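Local coordinates for integron gene cassette protein HFX_CASS3 (Uncultured bacterium, PDB 3FYN) that is of unknown function but belongs to the GNAT acetyltransferase family, so it may transfer an acyl group from a coenzyme A thioester, at residues 105-108 / 109-112. Numbering follows the deposited sequence.
With MG (magnesium ion), chain B.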
loop_
_atom_site.group_PDB
_atom_site.type_symbol
_atom_site.label_atom_id
_atom_site.label_comp_id
_atom_site.label_asym_id
_atom_site.label_seq_id
_atom_site.Cartn_x
_atom_site.Cartn_y
_atom_site.Cartn_z
ATOM N N ASP A 105 8.330 -4.345 6.228
ATOM C CA ASP A 105 9.013 -5.424 6.930
ATOM C C ASP A 105 9.812 -4.803 8.063
ATOM O O ASP A 105 10.236 -3.653 7.975
ATOM C CB ASP A 105 9.929 -6.224 5.999
ATOM C CG ASP A 105 9.310 -7.546 5.569
ATOM O OD1 ASP A 105 8.386 -8.017 6.268
ATOM O OD2 ASP A 105 9.748 -8.122 4.551
ATOM N N PHE A 106 10.007 -5.566 9.127
ATOM C CA PHE A 106 10.578 -5.028 10.350
ATOM C C PHE A 106 11.117 -6.200 11.144
ATOM O O PHE A 106 10.367 -7.087 11.549
ATOM C CB PHE A 106 9.476 -4.284 11.114
ATOM C CG PHE A 106 9.924 -3.626 12.388
ATOM C CD1 PHE A 106 11.250 -3.281 12.598
ATOM C CD2 PHE A 106 8.991 -3.307 13.365
ATOM C CE1 PHE A 106 11.634 -2.654 13.769
ATOM C CE2 PHE A 106 9.370 -2.682 14.534
ATOM C CZ PHE A 106 10.693 -2.355 14.738
ATOM N N PHE A 107 12.428 -6.208 11.352
ATOM C CA PHE A 107 13.081 -7.313 12.041
ATOM C C PHE A 107 14.189 -6.806 12.944
ATOM O O PHE A 107 15.038 -6.019 12.524
ATOM C CB PHE A 107 13.662 -8.298 11.025
ATOM C CG PHE A 107 14.451 -9.433 11.642
ATOM C CD1 PHE A 107 13.819 -10.401 12.408
ATOM C CD2 PHE A 107 15.822 -9.542 11.433
ATOM C CE1 PHE A 107 14.536 -11.459 12.960
ATOM C CE2 PHE A 107 16.544 -10.594 11.988
ATOM C CZ PHE A 107 15.899 -11.550 12.749
ATOM N N VAL A 108 14.167 -7.266 14.189
ATOM C CA VAL A 108 15.283 -7.083 15.104
ATOM C C VAL A 108 15.710 -8.473 15.568
ATOM O O VAL A 108 14.864 -9.270 15.963
ATOM C CB VAL A 108 14.874 -6.239 16.325
ATOM C CG1 VAL A 108 16.013 -6.176 17.342
ATOM C CG2 VAL A 108 14.462 -4.840 15.886
ATOM N N ARG A 109 17.005 -8.773 15.502
ATOM C CA ARG A 109 17.508 -10.071 15.941
ATOM C C ARG A 109 17.047 -10.352 17.366
ATOM O O ARG A 109 16.999 -9.447 18.190
ATOM C CB ARG A 109 19.038 -10.100 15.885
ATOM C CG ARG A 109 19.599 -10.387 14.509
ATOM C CD ARG A 109 21.118 -10.351 14.505
ATOM N NE ARG A 109 21.657 -10.902 13.267
ATOM C CZ ARG A 109 22.837 -10.580 12.746
ATOM N NH1 ARG A 109 23.615 -9.691 13.353
ATOM N NH2 ARG A 109 23.234 -11.142 11.607
ATOM N N PRO A 110 16.710 -11.615 17.661
ATOM C CA PRO A 110 16.205 -11.973 18.992
ATOM C C PRO A 110 17.059 -11.407 20.135
ATOM O O PRO A 110 16.501 -10.841 21.079
ATOM C CB PRO A 110 16.249 -13.503 18.977
ATOM C CG PRO A 110 16.027 -13.854 17.520
ATOM C CD PRO A 110 16.723 -12.766 16.736
ATOM N N ASN A 111 18.381 -11.533 20.036
ATOM C CA ASN A 111 19.287 -11.071 21.092
ATOM C C ASN A 111 19.313 -9.559 21.274
ATOM O O ASN A 111 19.812 -9.059 22.290
ATOM C CB ASN A 111 20.716 -11.580 20.844
ATOM C CG ASN A 111 21.277 -11.134 19.495
ATOM O OD1 ASN A 111 20.644 -10.372 18.765
ATOM N ND2 ASN A 111 22.465 -11.622 19.158
ATOM N N ALA A 112 18.791 -8.834 20.288
ATOM C CA ALA A 112 18.806 -7.376 20.326
ATOM C C ALA A 112 17.440 -6.794 20.677
ATOM O O ALA A 112 17.272 -5.577 20.713
ATOM C CB ALA A 112 19.312 -6.810 19.001
HETATM MG MG MG B . 6.843 -9.571 5.860
HETATM O O HOH W 1 8.025 -9.928 3.857
HETATM O O HOH W 2 8.131 -11.275 6.904
HETATM O O HOH W 3 5.121 -10.973 5.427
HETATM O O HOH W 4 5.717 -7.792 4.996
HETATM O O HOH W 5 5.791 -9.082 7.955
#
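Phe107 holds CG anti to its own backbone nitrogen (chi1 176°), which carries the ring forward along the chain until CZ lies 3.9 Å from CA of Arg109. Val108 CG1 takes the same first torsion (chi1 174°) and meets CB of Ala112 at 3.7 Å; two successive residues of strand 98-108 thus reach different parts of the turn that follows. The ring of Phe107 lies under the backbone of Arg109, whose N sits 4.0 Å above one face, offset toward the rim, while CD of Pro110 approaches obliquely. Arg109 CG touches Phe107 CE2 at 4.0 Å, and the extended chain then carries the guanidinium beyond the ring. Ala112 N donates to Arg109 O at 2.8 Å within the turn, and Arg113 NE reaches Val108 O from beyond it. Three residues before Val108, Asp105 OD1 binds magnesium at 2.2 Å; five waters complete an octahedral shell, one also donating to OD2. In GNAT enzymes the corresponding connection leads into the loop that binds the pyrophosphate of acetyl-CoA, and this one probably does likewise. The salt bridge from Arg109 NE to Glu43, helped weakly by Glu81, probably offsets the nearby charge of Arg39 and ties the strand's end to helix 34-47.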